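PDB 2O14: uncharacterized esterase YxiM, which is uncharacterised but probably hydrolyses ester bonds, as a GDSL-family esterase that carries an additional galactose-binding-like beta domain. Local coordinates for residues Ala105-Val111 with Thr122-Pro126; Thr161-Tyr166 with Ile224-Lys229; Gln278-Thr282 with Tyr335-Leu341; Gly288-Ser292 with Ser320-Thr324. One frame throughout, in Å; residues are numbered along the deposited sequence.

Contact 1: residues Ala105-Val111 with Thr122-Pro126; sequences AEGVFQV and TFQIP
Phe-123 lays one face of its ring over Gln-110, whose CB sits 3.9 Å from the ring centroid and only 13° off the normal, a CH-pi contact. Its chi1 of 66° lodges CG between its own backbone N and carbonyl carbon, and the ring stands up into the gap between the strands. Val-111 approaches the same ring obliquely, with CG2 3.5 Å from Phe-123 CD2. Both neighbours can reach one ring because Gln-110 and Val-111 face Val-103 together in a classic beta bulge, which sends two consecutive side chains the same way. Here two sheets of the galactose-binding-like domain pack face to face: strand 108-115 edges the five-stranded antiparallel sheet, while strand 120-127 belongs to the other, and no direct hydrogen bond joins the segments. The short segments come no closer than 9.6 Å, axis to axis. At Gln-124 the backbone takes over, and a water donates to its O (2.7 Å) and to Gln-110 OE1 (3.1 Å). Gln-110 folds back at chi2, -70°, and gives NE2 to Ala-105 O at 3.0 Å, coming from above that carbonyl's plane and bracing the type I' turn that runs from Ala-105 to Val-108. Were an alanine here, the turn would probably lose this brace, the water one of its acceptors and Tyr-227 OH its amide partner. Ile-125, fully extended, drives CD1 against Glu-106 CG (3.6 Å), with Ala-105 CB and the Gln-110 amide also against that methyl; the Glu-106 carboxylate itself is held by the backbone N of Asn-133.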
loop_
_atom_site.group_PDB
_atom_site.type_symbol
_atom_site.label_atom_id
_atom_site.label_comp_id
_atom_site.label_asym_id
_atom_site.label_seq_id
_atom_site.Cartn_x
_atom_site.Cartn_y
_atom_site.Cartn_z
ATOM N N ALA A 105 -2.158 0.203 12.701
ATOM C CA ALA A 105 -2.734 1.148 13.643
ATOM C C ALA A 105 -4.219 0.867 13.713
ATOM O O ALA A 105 -4.850 0.604 12.694
ATOM C CB ALA A 105 -2.483 2.572 13.182
ATOM N N GLU A 106 -4.769 0.904 14.921
ATOM C CA GLU A 106 -6.185 0.636 15.126
ATOM C C GLU A 106 -6.573 -0.777 14.683
ATOM O O GLU A 106 -7.674 -0.997 14.177
ATOM C CB GLU A 106 -7.029 1.669 14.379
ATOM C CG GLU A 106 -6.725 3.108 14.782
ATOM C CD GLU A 106 -6.740 3.311 16.295
ATOM O OE1 GLU A 106 -5.645 3.397 16.894
ATOM O OE2 GLU A 106 -7.848 3.371 16.883
ATOM N N GLY A 107 -5.651 -1.722 14.862
ATOM C CA GLY A 107 -5.913 -3.110 14.515
ATOM C C GLY A 107 -5.800 -3.556 13.066
ATOM O O GLY A 107 -6.118 -4.709 12.760
ATOM N N VAL A 108 -5.345 -2.680 12.174
ATOM C CA VAL A 108 -5.216 -3.047 10.761
ATOM C C VAL A 108 -3.995 -2.424 10.089
ATOM O O VAL A 108 -3.411 -1.469 10.605
ATOM C CB VAL A 108 -6.462 -2.624 9.944
ATOM C CG1 VAL A 108 -7.706 -3.300 10.498
ATOM C CG2 VAL A 108 -6.623 -1.112 9.976
ATOM N N PHE A 109 -3.610 -2.969 8.937
ATOM C CA PHE A 109 -2.476 -2.431 8.196
ATOM C C PHE A 109 -2.778 -1.009 7.733
ATOM O O PHE A 109 -3.918 -0.698 7.372
ATOM C CB PHE A 109 -2.185 -3.290 6.966
ATOM C CG PHE A 109 -1.489 -4.581 7.275
ATOM C CD1 PHE A 109 -0.264 -4.584 7.934
ATOM C CD2 PHE A 109 -2.026 -5.793 6.860
ATOM C CE1 PHE A 109 0.422 -5.776 8.175
ATOM C CE2 PHE A 109 -1.349 -6.995 7.094
ATOM C CZ PHE A 109 -0.119 -6.984 7.752
ATOM N N GLN A 110 -1.761 -0.151 7.744
ATOM C CA GLN A 110 -1.911 1.230 7.289
ATOM C C GLN A 110 -0.931 1.484 6.135
ATOM O O GLN A 110 -1.274 2.152 5.157
ATOM C CB GLN A 110 -1.627 2.211 8.425
ATOM C CG GLN A 110 -2.550 2.102 9.642
ATOM C CD GLN A 110 -3.970 2.564 9.366
ATOM O OE1 GLN A 110 -4.198 3.444 8.538
ATOM N NE2 GLN A 110 -4.929 1.993 10.084
ATOM N N VAL A 111 0.291 0.965 6.257
ATOM C CA VAL A 111 1.303 1.121 5.208
ATOM C C VAL A 111 1.890 -0.262 4.922
ATOM O O VAL A 111 2.257 -0.982 5.849
ATOM C CB VAL A 111 2.457 2.076 5.632
ATOM C CG1 VAL A 111 3.379 2.332 4.442
ATOM C CG2 VAL A 111 1.893 3.399 6.148
ATOM N N THR A 122 3.724 8.521 4.681
ATOM C CA THR A 122 2.702 9.251 5.411
ATOM C C THR A 122 1.316 8.710 5.086
ATOM O O THR A 122 1.047 8.315 3.955
ATOM C CB THR A 122 2.746 10.747 5.038
ATOM O OG1 THR A 122 4.035 11.277 5.363
ATOM C CG2 THR A 122 1.684 11.523 5.792
ATOM N N PHE A 123 0.438 8.687 6.080
ATOM C CA PHE A 123 -0.926 8.218 5.851
ATOM C C PHE A 123 -1.880 8.968 6.767
ATOM O O PHE A 123 -1.475 9.508 7.794
ATOM C CB PHE A 123 -1.025 6.709 6.094
ATOM C CG PHE A 123 -0.800 6.305 7.523
ATOM C CD1 PHE A 123 -1.870 6.171 8.396
ATOM C CD2 PHE A 123 0.487 6.053 7.993
ATOM C CE1 PHE A 123 -1.666 5.785 9.721
ATOM C CE2 PHE A 123 0.706 5.668 9.317
ATOM C CZ PHE A 123 -0.374 5.534 10.181
ATOM N N GLN A 124 -3.146 9.013 6.384
ATOM C CA GLN A 124 -4.150 9.696 7.183
ATOM C C GLN A 124 -4.984 8.654 7.905
ATOM O O GLN A 124 -5.188 7.555 7.393
ATOM C CB GLN A 124 -5.024 10.556 6.282
ATOM C CG GLN A 124 -4.235 11.619 5.563
ATOM C CD GLN A 124 -5.090 12.472 4.651
ATOM O OE1 GLN A 124 -4.605 13.441 4.065
ATOM N NE2 GLN A 124 -6.365 12.116 4.520
ATOM N N ILE A 125 -5.464 8.993 9.094
ATOM C CA ILE A 125 -6.250 8.047 9.869
ATOM C C ILE A 125 -7.204 8.751 10.824
ATOM O O ILE A 125 -6.833 9.719 11.490
ATOM C CB ILE A 125 -5.314 7.128 10.698
ATOM C CG1 ILE A 125 -6.120 6.054 11.433
ATOM C CG2 ILE A 125 -4.541 7.962 11.714
ATOM C CD1 ILE A 125 -5.251 5.085 12.202
ATOM N N PRO A 126 -8.462 8.292 10.880
ATOM C CA PRO A 126 -9.383 8.954 11.806
ATOM C C PRO A 126 -9.215 8.394 13.216
ATOM O O PRO A 126 -9.011 7.190 13.396
ATOM C CB PRO A 126 -10.757 8.643 11.211
ATOM C CG PRO A 126 -10.552 7.297 10.572
ATOM C CD PRO A 126 -9.195 7.445 9.917
HETATM O O HOH W 1 -6.560 5.198 7.718
#

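Contact 2: residues Thr161-Tyr166 with Ile224-Lys229; sequences TNRTIY and ILKYIK
With chi1 at -67°, Tyr-166 swings its ring to the side of its own backbone N and slots it among Ile-224, Tyr-227 and Ile-228. Ile-228 answers with CG1 anti to its N (chi1 -157°), which sets CG1 3.7 Å from Tyr-166 CD2. From Ile-224 it is the CG2 branch that meets the ring, 3.7 Å from Tyr-166 CG. Both isoleucines run past the tyrosine in the opposite direction, whereas Tyr-227 crosses it at about a right angle, bringing CB up to the phenol oxygen. One face of the Tyr-166 ring is backed by the methyl CG2 of Thr-164. The strand here packs on the end of helix 220-225 and the chain that leaves it, in the alpha/beta fold of the GDSL hydrolases; strand 164-169 lies inside the parallel sheet. A water completes the polar end, accepting from Tyr-166 OH and Thr-161 OG1, both at 2.7 Å, and donating to Tyr-227 O. Further out, Lys-229 slides past Thr-161 and bends at chi4, so that NZ makes a weak 3.4 Å bond to Thr-161 O. Asp-232 ties the two segments, its carboxylate taking the backbone N of both Thr-164 and Lys-229.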
loop_
_atom_site.group_PDB
_atom_site.type_symbol
_atom_site.label_atom_id
_atom_site.label_comp_id
_atom_site.label_asym_id
_atom_site.label_seq_id
_atom_site.Cartn_x
_atom_site.Cartn_y
_atom_site.Cartn_z
ATOM N N THR A 161 -12.488 10.041 7.120
ATOM C CA THR A 161 -11.464 9.997 6.085
ATOM C C THR A 161 -11.815 10.853 4.878
ATOM O O THR A 161 -12.992 11.115 4.610
ATOM C CB THR A 161 -11.270 8.567 5.569
ATOM O OG1 THR A 161 -12.491 8.124 4.963
ATOM C CG2 THR A 161 -10.910 7.622 6.707
ATOM N N ASN A 162 -10.788 11.289 4.151
ATOM C CA ASN A 162 -10.992 12.070 2.937
ATOM C C ASN A 162 -11.255 11.074 1.809
ATOM O O ASN A 162 -11.030 9.872 1.972
ATOM C CB ASN A 162 -9.749 12.898 2.598
ATOM C CG ASN A 162 -9.586 14.109 3.497
ATOM O OD1 ASN A 162 -10.524 14.884 3.685
ATOM N ND2 ASN A 162 -8.391 14.283 4.050
ATOM N N ARG A 163 -11.735 11.565 0.673
ATOM C CA ARG A 163 -12.004 10.693 -0.463
ATOM C C ARG A 163 -10.697 9.978 -0.805
ATOM O O ARG A 163 -9.643 10.612 -0.899
ATOM C CB ARG A 163 -12.488 11.519 -1.645
ATOM C CG ARG A 163 -13.233 10.717 -2.678
ATOM C CD ARG A 163 -13.850 11.637 -3.703
ATOM N NE ARG A 163 -14.622 10.903 -4.694
ATOM C CZ ARG A 163 -15.250 11.480 -5.710
ATOM N NH1 ARG A 163 -15.192 12.799 -5.857
ATOM N NH2 ARG A 163 -15.924 10.742 -6.581
ATOM N N THR A 164 -10.757 8.665 -0.991
ATOM C CA THR A 164 -9.539 7.914 -1.258
ATOM C C THR A 164 -9.655 6.801 -2.285
ATOM O O THR A 164 -10.709 6.197 -2.451
ATOM C CB THR A 164 -9.022 7.255 0.038
ATOM O OG1 THR A 164 -8.989 8.225 1.094
ATOM C CG2 THR A 164 -7.624 6.680 -0.174
ATOM N N ILE A 165 -8.541 6.539 -2.964
ATOM C CA ILE A 165 -8.454 5.458 -3.934
ATOM C C ILE A 165 -7.642 4.377 -3.218
ATOM O O ILE A 165 -6.453 4.573 -2.957
ATOM C CB ILE A 165 -7.655 5.852 -5.191
ATOM C CG1 ILE A 165 -8.304 7.047 -5.892
ATOM C CG2 ILE A 165 -7.579 4.656 -6.145
ATOM C CD1 ILE A 165 -9.659 6.745 -6.455
ATOM N N TYR A 166 -8.274 3.256 -2.883
ATOM C CA TYR A 166 -7.562 2.167 -2.216
ATOM C C TYR A 166 -7.096 1.205 -3.300
ATOM O O TYR A 166 -7.912 0.675 -4.061
ATOM C CB TYR A 166 -8.487 1.450 -1.231
ATOM C CG TYR A 166 -8.896 2.313 -0.062
ATOM C CD1 TYR A 166 -8.095 2.405 1.075
ATOM C CD2 TYR A 166 -10.061 3.074 -0.110
ATOM C CE1 TYR A 166 -8.447 3.232 2.139
ATOM C CE2 TYR A 166 -10.420 3.907 0.945
ATOM C CZ TYR A 166 -9.610 3.982 2.065
ATOM O OH TYR A 166 -9.963 4.812 3.100
ATOM N N ILE A 224 -8.597 -2.287 4.215
ATOM C CA ILE A 224 -9.339 -1.396 3.334
ATOM C C ILE A 224 -10.815 -1.299 3.726
ATOM O O ILE A 224 -11.402 -0.221 3.663
ATOM C CB ILE A 224 -9.236 -1.860 1.869
ATOM C CG1 ILE A 224 -7.780 -1.764 1.400
ATOM C CG2 ILE A 224 -10.153 -1.011 0.985
ATOM C CD1 ILE A 224 -7.545 -2.333 0.018
ATOM N N LEU A 225 -11.413 -2.421 4.122
ATOM C CA LEU A 225 -12.818 -2.441 4.527
ATOM C C LEU A 225 -13.036 -1.620 5.790
ATOM O O LEU A 225 -14.152 -1.180 6.079
ATOM C CB LEU A 225 -13.280 -3.883 4.761
ATOM C CG LEU A 225 -13.406 -4.723 3.486
ATOM C CD1 LEU A 225 -13.622 -6.188 3.835
ATOM C CD2 LEU A 225 -14.558 -4.185 2.644
ATOM N N LYS A 226 -11.959 -1.422 6.541
ATOM C CA LYS A 226 -12.002 -0.650 7.772
ATOM C C LYS A 226 -12.374 0.810 7.510
ATOM O O LYS A 226 -13.045 1.439 8.329
ATOM C CB LYS A 226 -10.631 -0.698 8.452
ATOM C CG LYS A 226 -10.520 0.103 9.747
ATOM C CD LYS A 226 -11.032 -0.678 10.944
ATOM C CE LYS A 226 -10.813 0.098 12.234
ATOM N NZ LYS A 226 -11.268 -0.674 13.417
ATOM N N TYR A 227 -11.953 1.346 6.368
ATOM C CA TYR A 227 -12.208 2.752 6.071
ATOM C C TYR A 227 -12.948 3.087 4.780
ATOM O O TYR A 227 -13.566 4.146 4.687
ATOM C CB TYR A 227 -10.883 3.521 6.069
ATOM C CG TYR A 227 -10.065 3.343 7.323
ATOM C CD1 TYR A 227 -10.474 3.903 8.532
ATOM C CD2 TYR A 227 -8.870 2.623 7.301
ATOM C CE1 TYR A 227 -9.709 3.755 9.692
ATOM C CE2 TYR A 227 -8.097 2.467 8.462
ATOM C CZ TYR A 227 -8.522 3.037 9.650
ATOM O OH TYR A 227 -7.764 2.898 10.794
ATOM N N ILE A 228 -12.890 2.211 3.783
ATOM C CA ILE A 228 -13.553 2.502 2.514
ATOM C C ILE A 228 -15.046 2.788 2.696
ATOM O O ILE A 228 -15.736 2.106 3.450
ATOM C CB ILE A 228 -13.334 1.351 1.500
ATOM C CG1 ILE A 228 -13.516 1.877 0.074
ATOM C CG2 ILE A 228 -14.289 0.211 1.789
ATOM C CD1 ILE A 228 -13.022 0.921 -1.007
ATOM N N LYS A 229 -15.534 3.813 2.006
ATOM C CA LYS A 229 -16.933 4.215 2.105
ATOM C C LYS A 229 -17.435 4.823 0.796
ATOM O O LYS A 229 -16.687 4.934 -0.176
ATOM C CB LYS A 229 -17.096 5.238 3.232
ATOM C CG LYS A 229 -16.192 6.456 3.102
ATOM C CD LYS A 229 -16.413 7.442 4.249
ATOM C CE LYS A 229 -15.380 8.560 4.232
ATOM N NZ LYS A 229 -15.393 9.323 2.961
HETATM O O HOH W 2 -12.100 6.402 2.974
#

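Contact 3: residues Gln278-Thr282 with Tyr335-Leu341; sequences QGRAT and YMDGDTL
Tyr-335 OH donates to Gly-279 O at 2.8 Å, approaching from above the plane of that carbonyl. The bond fixes the far end of a ring that serves as a floor for Ala-281. Ala-281 CB rests 3.5 Å from the centroid of the Tyr-335 ring, offset toward the rim, a tight CH-pi contact. The same alanine gives its N to Thr-340 O, 3.0 Å away and in the carbonyl plane on a lone pair; Arg-280 CA adds a CA-H...O contact of 3.1 Å to that oxygen. Two loops of the GDSL hydrolase domain are thus clipped together, and the second holds the acidic member of the Asp-x-x-His pair that, by similarity, completes the catalytic triad. Asp-339 closes a type II turn that begins at Met-336. Its OD1 accepts from Leu-341 N (3.0 Å) in an Asx turn, leaving OD2 to bond His-342 ND1, which is consistent with the loop itself orienting the carboxylate. On the outer side Arg-280 reaches out extended from CG to NE and bonds Thr-340 OG1 through NH1, at 3.2 Å; the hydroxyl sits 25° out of the guanidinium plane and the N-H points at it poorly, at 136°. Leu-341 lays CD1 over one face of that guanidinium, near its rim. Thr-282 and Thr-340 bring their CG2 methyls to 3.8 Å of each other, their side chains crossing at about a right angle.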
loop_
_atom_site.group_PDB
_atom_site.type_symbol
_atom_site.label_atom_id
_atom_site.label_comp_id
_atom_site.label_asym_id
_atom_site.label_seq_id
_atom_site.Cartn_x
_atom_site.Cartn_y
_atom_site.Cartn_z
ATOM N N GLN A 278 -1.158 -6.078 -17.101
ATOM C CA GLN A 278 -0.413 -6.076 -18.354
ATOM C C GLN A 278 0.431 -7.340 -18.441
ATOM O O GLN A 278 0.639 -8.023 -17.432
ATOM C CB GLN A 278 0.473 -4.838 -18.455
ATOM C CG GLN A 278 0.687 -4.094 -17.157
ATOM C CD GLN A 278 1.423 -4.908 -16.128
ATOM O OE1 GLN A 278 2.473 -5.480 -16.414
ATOM N NE2 GLN A 278 0.887 -4.958 -14.917
ATOM N N GLY A 279 0.908 -7.652 -19.645
ATOM C CA GLY A 279 1.707 -8.851 -19.837
ATOM C C GLY A 279 3.200 -8.663 -19.663
ATOM O O GLY A 279 3.649 -7.733 -18.988
ATOM N N ARG A 280 3.975 -9.556 -20.268
ATOM C CA ARG A 280 5.429 -9.489 -20.188
ATOM C C ARG A 280 5.995 -8.585 -21.283
ATOM O O ARG A 280 5.385 -8.417 -22.342
ATOM C CB ARG A 280 6.033 -10.890 -20.310
ATOM C CG ARG A 280 5.774 -11.796 -19.110
ATOM C CD ARG A 280 6.317 -13.197 -19.364
ATOM N NE ARG A 280 6.107 -14.101 -18.234
ATOM C CZ ARG A 280 6.750 -14.014 -17.072
ATOM N NH1 ARG A 280 7.652 -13.061 -16.876
ATOM N NH2 ARG A 280 6.495 -14.888 -16.106
ATOM N N ALA A 281 7.167 -8.012 -21.021
ATOM C CA ALA A 281 7.820 -7.116 -21.969
ATOM C C ALA A 281 8.145 -7.778 -23.308
ATOM O O ALA A 281 8.341 -7.096 -24.310
ATOM C CB ALA A 281 9.100 -6.562 -21.351
ATOM N N THR A 282 8.194 -9.106 -23.320
ATOM C CA THR A 282 8.531 -9.849 -24.527
ATOM C C THR A 282 7.360 -10.526 -25.242
ATOM O O THR A 282 7.571 -11.383 -26.103
ATOM C CB THR A 282 9.597 -10.916 -24.210
ATOM O OG1 THR A 282 9.159 -11.708 -23.101
ATOM C CG2 THR A 282 10.919 -10.257 -23.850
ATOM N N TYR A 335 10.719 -2.101 -18.351
ATOM C CA TYR A 335 10.736 -3.188 -17.375
ATOM C C TYR A 335 12.122 -3.286 -16.761
ATOM O O TYR A 335 13.103 -2.832 -17.355
ATOM C CB TYR A 335 10.397 -4.525 -18.034
ATOM C CG TYR A 335 8.941 -4.704 -18.386
ATOM C CD1 TYR A 335 8.350 -3.959 -19.401
ATOM C CD2 TYR A 335 8.158 -5.637 -17.715
ATOM C CE1 TYR A 335 7.009 -4.144 -19.742
ATOM C CE2 TYR A 335 6.818 -5.829 -18.044
ATOM C CZ TYR A 335 6.251 -5.079 -19.060
ATOM O OH TYR A 335 4.929 -5.268 -19.390
HETATM N N MSE A 336 12.202 -3.873 -15.572
HETATM C CA MSE A 336 13.483 -4.042 -14.892
HETATM C C MSE A 336 14.423 -4.842 -15.791
HETATM O O MSE A 336 13.988 -5.750 -16.498
HETATM C CB MSE A 336 13.286 -4.780 -13.562
HETATM C CG MSE A 336 12.541 -3.973 -12.506
HETATM SE SE MSE A 336 13.521 -2.396 -11.944
HETATM C CE MSE A 336 14.600 -3.199 -10.542
ATOM N N ASP A 337 15.708 -4.504 -15.764
ATOM C CA ASP A 337 16.689 -5.198 -16.593
ATOM C C ASP A 337 16.678 -6.710 -16.386
ATOM O O ASP A 337 16.709 -7.195 -15.255
ATOM C CB ASP A 337 18.094 -4.666 -16.316
ATOM C CG ASP A 337 19.150 -5.363 -17.157
ATOM O OD1 ASP A 337 19.090 -5.248 -18.402
ATOM O OD2 ASP A 337 20.031 -6.033 -16.576
ATOM N N GLY A 338 16.641 -7.454 -17.486
ATOM C CA GLY A 338 16.630 -8.903 -17.401
ATOM C C GLY A 338 15.406 -9.430 -16.676
ATOM O O GLY A 338 15.375 -10.582 -16.250
ATOM N N ASP A 339 14.394 -8.580 -16.540
ATOM C CA ASP A 339 13.158 -8.953 -15.860
ATOM C C ASP A 339 11.994 -8.579 -16.775
ATOM O O ASP A 339 11.661 -7.399 -16.917
ATOM C CB ASP A 339 13.044 -8.189 -14.538
ATOM C CG ASP A 339 11.975 -8.750 -13.626
ATOM O OD1 ASP A 339 10.970 -9.283 -14.143
ATOM O OD2 ASP A 339 12.135 -8.643 -12.391
ATOM N N THR A 340 11.370 -9.577 -17.392
ATOM C CA THR A 340 10.265 -9.313 -18.307
ATOM C C THR A 340 8.900 -9.215 -17.635
ATOM O O THR A 340 7.886 -9.052 -18.313
ATOM C CB THR A 340 10.174 -10.399 -19.392
ATOM O OG1 THR A 340 9.821 -11.651 -18.787
ATOM C CG2 THR A 340 11.509 -10.544 -20.112
ATOM N N LEU A 341 8.864 -9.310 -16.310
ATOM C CA LEU A 341 7.589 -9.245 -15.604
ATOM C C LEU A 341 7.369 -7.969 -14.805
ATOM O O LEU A 341 6.264 -7.431 -14.787
ATOM C CB LEU A 341 7.444 -10.450 -14.671
ATOM C CG LEU A 341 6.124 -10.540 -13.892
ATOM C CD1 LEU A 341 4.965 -10.728 -14.863
ATOM C CD2 LEU A 341 6.184 -11.710 -12.911
#

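Contact 4: residues Gly288-Ser292 with Ser320-Thr324; sequences GIHSS and SAYFT
His-290 grips the helix twice. Its backbone N donates to Thr-324 OG1 over 2.8 Å, nearly straight at 160°, and one turn back its ring ND1 donates to Ser-320 OG, also over 2.8 Å but more bent, with the hydroxyl tilted out of the ring plane. That CG lies opposite the backbone N (chi1 -172°) is what carries the imidazole to the helix. NE2 bonds Arg-280 O, and since Ser-320 OG also bonds Asn-316 O, both ring nitrogens appear to act as donors, a setting that would tend to favour the protonated imidazolium. Three waters widen the grip: one donates to His-290 O and Thr-324 OG1, another to Gly-288 O and Thr-324 O, and the third, 2.6 Å from Ser-320 OG, accepts from Ser-292 N. Phe-323 turns an edge to the histidine in a T-shaped stack, centroids 4.8 Å apart and planes at 57°, with CD2 over the centre of the imidazole. A leucine in place of His-290 would probably leave Ser-320 OG and Arg-280 O without the imidazole N-H that each now accepts, and Phe-323 without the imidazole face its edge meets. Toward the surface, Ile-289 CD1 meets Thr-324 CG2 at 3.7 Å. The loop that follows strand 271-275 and precedes helix 298-307 is thereby pinned along helix 315-326; beyond, Phe-323 packs on Phe-284 and Leu-334, while Tyr-322 turns to helix 345-361, touching Ala-350 and Leu-354 and making a cation-pi pair with Arg-353.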
loop_
_atom_site.group_PDB
_atom_site.type_symbol
_atom_site.label_atom_id
_atom_site.label_comp_id
_atom_site.label_asym_id
_atom_site.label_seq_id
_atom_site.Cartn_x
_atom_site.Cartn_y
_atom_site.Cartn_z
ATOM N N GLY A 288 5.757 -7.849 -34.742
ATOM C CA GLY A 288 5.998 -6.747 -33.826
ATOM C C GLY A 288 4.774 -6.238 -33.085
ATOM O O GLY A 288 4.735 -5.083 -32.665
ATOM N N ILE A 289 3.767 -7.089 -32.922
ATOM C CA ILE A 289 2.554 -6.694 -32.213
ATOM C C ILE A 289 2.578 -7.307 -30.816
ATOM O O ILE A 289 2.758 -8.521 -30.668
ATOM C CB ILE A 289 1.278 -7.189 -32.932
ATOM C CG1 ILE A 289 1.273 -6.729 -34.401
ATOM C CG2 ILE A 289 0.044 -6.687 -32.184
ATOM C CD1 ILE A 289 1.347 -5.216 -34.609
ATOM N N HIS A 290 2.395 -6.472 -29.795
ATOM C CA HIS A 290 2.400 -6.944 -28.413
ATOM C C HIS A 290 1.018 -7.448 -28.001
ATOM O O HIS A 290 0.042 -6.703 -28.041
ATOM C CB HIS A 290 2.847 -5.819 -27.479
ATOM C CG HIS A 290 3.075 -6.262 -26.067
ATOM N ND1 HIS A 290 2.051 -6.675 -25.238
ATOM C CD2 HIS A 290 4.214 -6.381 -25.344
ATOM C CE1 HIS A 290 2.550 -7.028 -24.068
ATOM N NE2 HIS A 290 3.859 -6.859 -24.105
ATOM N N SER A 291 0.943 -8.717 -27.606
ATOM C CA SER A 291 -0.318 -9.331 -27.195
ATOM C C SER A 291 -0.155 -10.201 -25.950
ATOM O O SER A 291 0.791 -10.980 -25.853
ATOM C CB SER A 291 -0.877 -10.184 -28.333
ATOM O OG SER A 291 -2.003 -10.930 -27.899
ATOM N N SER A 292 -1.089 -10.070 -25.010
ATOM C CA SER A 292 -1.058 -10.836 -23.766
ATOM C C SER A 292 -2.492 -11.110 -23.317
ATOM O O SER A 292 -2.748 -11.364 -22.137
ATOM C CB SER A 292 -0.336 -10.036 -22.677
ATOM O OG SER A 292 0.893 -9.510 -23.146
ATOM N N SER A 320 -0.681 -3.050 -24.065
ATOM C CA SER A 320 -0.136 -3.757 -25.222
ATOM C C SER A 320 -0.147 -2.840 -26.444
ATOM O O SER A 320 0.781 -2.862 -27.256
ATOM C CB SER A 320 -0.941 -5.029 -25.516
ATOM O OG SER A 320 -0.605 -6.066 -24.604
ATOM N N ALA A 321 -1.196 -2.030 -26.572
ATOM C CA ALA A 321 -1.294 -1.102 -27.694
ATOM C C ALA A 321 -0.140 -0.101 -27.603
ATOM O O ALA A 321 0.476 0.248 -28.611
ATOM C CB ALA A 321 -2.639 -0.370 -27.665
ATOM N N TYR A 322 0.159 0.349 -26.388
ATOM C CA TYR A 322 1.245 1.300 -26.190
ATOM C C TYR A 322 2.608 0.671 -26.480
ATOM O O TYR A 322 3.480 1.314 -27.068
ATOM C CB TYR A 322 1.224 1.848 -24.763
ATOM C CG TYR A 322 2.326 2.841 -24.484
ATOM C CD1 TYR A 322 3.371 2.528 -23.618
ATOM C CD2 TYR A 322 2.329 4.093 -25.092
ATOM C CE1 TYR A 322 4.395 3.440 -23.364
ATOM C CE2 TYR A 322 3.347 5.012 -24.846
ATOM C CZ TYR A 322 4.376 4.678 -23.979
ATOM O OH TYR A 322 5.380 5.589 -23.733
ATOM N N PHE A 323 2.795 -0.582 -26.072
ATOM C CA PHE A 323 4.065 -1.255 -26.320
ATOM C C PHE A 323 4.225 -1.472 -27.821
ATOM O O PHE A 323 5.316 -1.310 -28.367
ATOM C CB PHE A 323 4.131 -2.606 -25.599
ATOM C CG PHE A 323 3.970 -2.514 -24.101
ATOM C CD1 PHE A 323 4.533 -1.461 -23.383
ATOM C CD2 PHE A 323 3.276 -3.501 -23.406
ATOM C CE1 PHE A 323 4.409 -1.390 -21.990
ATOM C CE2 PHE A 323 3.146 -3.443 -22.012
ATOM C CZ PHE A 323 3.715 -2.383 -21.305
ATOM N N THR A 324 3.133 -1.846 -28.482
ATOM C CA THR A 324 3.156 -2.069 -29.920
ATOM C C THR A 324 3.520 -0.776 -30.649
ATOM O O THR A 324 4.191 -0.812 -31.678
ATOM C CB THR A 324 1.779 -2.548 -30.448
ATOM O OG1 THR A 324 1.501 -3.862 -29.949
ATOM C CG2 THR A 324 1.768 -2.586 -31.970
HETATM O O HOH W 3 6.158 -2.375 -32.579
HETATM O O HOH W 4 -1.267 -4.347 -29.353
HETATM O O HOH W 5 -2.658 -7.656 -24.986
#

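In the fold
Along the chain contact 1 closes first, then contact 2, and contact 4 falls wholly between the two segments of contact 3. Contacts 1 and 2 have centres about 11 Å apart and meet directly: Tyr-227 OH bonds Gln-110 NE2, and Thr-161 packs on Pro-126, so the beta sandwich is seated against the hydrolase domain close to the linking chain. Contacts 3 and 4, about 13 Å apart between centres, share the long loop after strand 271-275 and join through Arg-280 O and His-290 NE2. Their centres lie about 32 to 39 Å from those of the first pair, which separates the domain interface from the probable catalytic end of the molecule.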